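Local coordinates for conserved hypothetical protein (Bacteroides thetaiotaomicron, PDB 2FB0), which is of unknown function but may be an oxidoreductase related to the antibiotic biosynthesis monooxygenases, at residues 17-25 with 79-87. Numbering follows the deposited sequence. Where two conformers were deposited one is given.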
# COMPACT_ATOMS: atom_id res chain seq x y z
N ASN A 17 -2.65 0.35 20.88
CA ASN A 17 -3.20 1.44 20.06
C ASN A 17 -3.63 1.00 18.64
O ASN A 17 -4.21 1.78 17.89
CB ASN A 17 -2.17 2.57 19.93
CG ASN A 17 -1.88 3.26 21.27
OD1 ASN A 17 -2.55 3.01 22.27
ND2 ASN A 17 -0.89 4.13 21.27
N ARG A 18 -3.32 -0.25 18.30
CA ARG A 18 -3.44 -0.74 16.92
C ARG A 18 -4.83 -0.53 16.33
O ARG A 18 -4.97 0.13 15.29
CB ARG A 18 -3.00 -2.22 16.84
CG ARG A 18 -2.97 -2.78 15.40
CD ARG A 18 -2.74 -4.29 15.39
NE ARG A 18 -2.65 -4.77 14.01
CZ ARG A 18 -3.70 -5.10 13.26
NH1 ARG A 18 -4.93 -5.03 13.76
NH2 ARG A 18 -3.52 -5.53 12.01
N GLU A 19 -5.85 -1.07 17.00
CA GLU A 19 -7.23 -1.02 16.55
C GLU A 19 -7.75 0.41 16.45
O GLU A 19 -8.49 0.73 15.52
CB GLU A 19 -8.12 -1.84 17.49
CG GLU A 19 -9.58 -2.01 17.02
CD GLU A 19 -10.55 -0.94 17.54
OE1 GLU A 19 -11.72 -0.94 17.11
OE2 GLU A 19 -10.14 -0.09 18.37
N LYS A 20 -7.39 1.24 17.43
CA LYS A 20 -7.85 2.63 17.48
C LYS A 20 -7.28 3.43 16.31
O LYS A 20 -7.98 4.22 15.71
CB LYS A 20 -7.46 3.30 18.82
CG LYS A 20 -8.21 2.76 20.05
CD LYS A 20 -7.53 3.22 21.34
CE LYS A 20 -8.03 2.41 22.56
NZ LYS A 20 -7.27 2.83 23.79
N ALA A 21 -6.00 3.22 16.02
CA ALA A 21 -5.34 3.89 14.90
C ALA A 21 -5.93 3.47 13.53
O ALA A 21 -6.19 4.32 12.67
CB ALA A 21 -3.82 3.66 14.96
N ILE A 22 -6.18 2.17 13.36
CA ILE A 22 -6.82 1.65 12.15
C ILE A 22 -8.23 2.21 11.98
O ILE A 22 -8.60 2.62 10.88
CB ILE A 22 -6.81 0.07 12.11
CG1 ILE A 22 -5.37 -0.43 11.97
CG2 ILE A 22 -7.71 -0.47 10.95
CD1 ILE A 22 -5.18 -1.91 12.27
N GLU A 23 -9.01 2.24 13.06
CA GLU A 23 -10.36 2.79 12.99
C GLU A 23 -10.33 4.27 12.60
O GLU A 23 -11.15 4.71 11.79
CB GLU A 23 -11.14 2.58 14.31
CG GLU A 23 -12.33 3.53 14.54
CD GLU A 23 -13.53 3.33 13.60
OE1 GLU A 23 -13.54 2.40 12.77
OE2 GLU A 23 -14.49 4.13 13.69
N ALA A 24 -9.38 5.02 13.15
CA ALA A 24 -9.25 6.44 12.80
C ALA A 24 -8.90 6.61 11.32
O ALA A 24 -9.42 7.50 10.65
CB ALA A 24 -8.20 7.14 13.69
N ALA A 25 -8.03 5.74 10.81
CA ALA A 25 -7.68 5.72 9.39
C ALA A 25 -8.89 5.35 8.53
O ALA A 25 -9.14 5.96 7.50
CB ALA A 25 -6.52 4.78 9.13
N GLY A 79 -4.39 14.03 13.35
CA GLY A 79 -4.06 14.35 14.74
C GLY A 79 -4.19 13.11 15.62
O GLY A 79 -3.27 12.77 16.35
N ILE A 80 -5.32 12.42 15.51
CA ILE A 80 -5.58 11.18 16.27
C ILE A 80 -4.53 10.10 15.99
O ILE A 80 -3.95 9.52 16.93
CB ILE A 80 -7.00 10.65 16.05
CG1 ILE A 80 -8.03 11.57 16.72
CG2 ILE A 80 -7.15 9.21 16.60
CD1 ILE A 80 -9.45 11.42 16.19
N ILE A 81 -4.28 9.83 14.71
CA ILE A 81 -3.32 8.78 14.35
C ILE A 81 -1.92 9.13 14.86
O ILE A 81 -1.22 8.26 15.39
CB ILE A 81 -3.32 8.48 12.81
CG1 ILE A 81 -4.71 8.01 12.37
CG2 ILE A 81 -2.27 7.44 12.46
CD1 ILE A 81 -4.93 8.03 10.83
N GLN A 82 -1.54 10.40 14.73
CA GLN A 82 -0.23 10.87 15.20
C GLN A 82 -0.04 10.75 16.71
O GLN A 82 1.08 10.59 17.19
CB GLN A 82 0.01 12.32 14.76
CG GLN A 82 0.42 12.42 13.30
CD GLN A 82 0.59 13.85 12.81
OE1 GLN A 82 1.49 14.13 12.01
NE2 GLN A 82 -0.27 14.76 13.27
N GLU A 83 -1.14 10.82 17.45
CA GLU A 83 -1.13 10.69 18.89
C GLU A 83 -1.01 9.22 19.30
O GLU A 83 -0.44 8.90 20.35
CB GLU A 83 -2.41 11.32 19.46
CG GLU A 83 -2.28 11.96 20.82
CD GLU A 83 -1.14 12.96 20.97
OE1 GLU A 83 -0.77 13.65 19.99
OE2 GLU A 83 -0.61 13.05 22.10
N LEU A 84 -1.52 8.33 18.45
CA LEU A 84 -1.51 6.88 18.69
C LEU A 84 -0.32 6.14 18.09
O LEU A 84 0.01 5.04 18.52
CB LEU A 84 -2.79 6.26 18.11
CG LEU A 84 -4.14 6.60 18.75
CD1 LEU A 84 -5.28 6.33 17.76
CD2 LEU A 84 -4.34 5.84 20.06
N ALA A 85 0.33 6.74 17.10
CA ALA A 85 1.23 5.98 16.24
C ALA A 85 2.26 6.88 15.55
O ALA A 85 2.20 8.10 15.67
CB ALA A 85 0.39 5.19 15.18
N GLU A 86 3.20 6.27 14.82
CA GLU A 86 4.16 7.04 14.03
C GLU A 86 3.90 6.89 12.54
O GLU A 86 3.73 5.77 12.04
CB GLU A 86 5.61 6.65 14.36
CG GLU A 86 6.00 6.84 15.85
CD GLU A 86 5.80 8.27 16.40
OE1 GLU A 86 6.04 9.26 15.67
OE2 GLU A 86 5.42 8.40 17.60
N MSE A 87 3.87 8.01 11.84
CA MSE A 87 3.49 8.05 10.43
C MSE A 87 4.67 8.48 9.58
O MSE A 87 5.41 9.39 9.97
CB MSE A 87 2.35 9.04 10.22
CG MSE A 87 1.08 8.71 10.97
SE MSE A 87 -0.34 9.98 10.61
CE MSE A 87 0.23 10.67 8.91
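One polar bond joins the segments: N17 ND2 donates to the backbone O of L84 at 3.0 Å, with an N-H...O angle of 158°. The acceptor lies near the amide plane of N17, and ND2 meets the carbonyl at a bend. A first torsion that sets CG anti to the carbonyl carbon (chi1 -66°) swings the amide across to the end of helix 72-84, where it reaches a carbonyl of the last turn. N17 O also accepts the backbone N-H of A21, so this one residue ties the start of helix 18-32 to the end of the other helix.

Apolar contacts make up the rest. L84 puts its two methyls to different uses: CD2 packs against the amide carbon, 3.8 Å from N17 CG, while CD1 comes in over the helix backbone, 3.6 Å from A21 N, and also meets the CB atoms of K20 and A21.

The helix axes approach to 9.1 Å and run nearly antiparallel, at 161°. They are the two long helices of a ferredoxin-like dimeric alpha-beta barrel subunit, side by side on one face of the four-stranded antiparallel sheet. Helix 18-32 presents the alanines A21, A24 and A25 to the larger I80, I81 and L84, which is consistent with the CA atoms of A21 and I81 lying 5.3 Å apart.

Further along, A24 CB touches both isoleucines, 3.7 Å from I80 CG2 and 3.8 Å from I81 CG1. I81 has its CG1 branch anti to the carbonyl carbon, and the extended end carries CD1 to A25, 4.0 Å from its CB. On the sheet side, A21 and A25 rest on F53, whereas I81 and A85 touch V11.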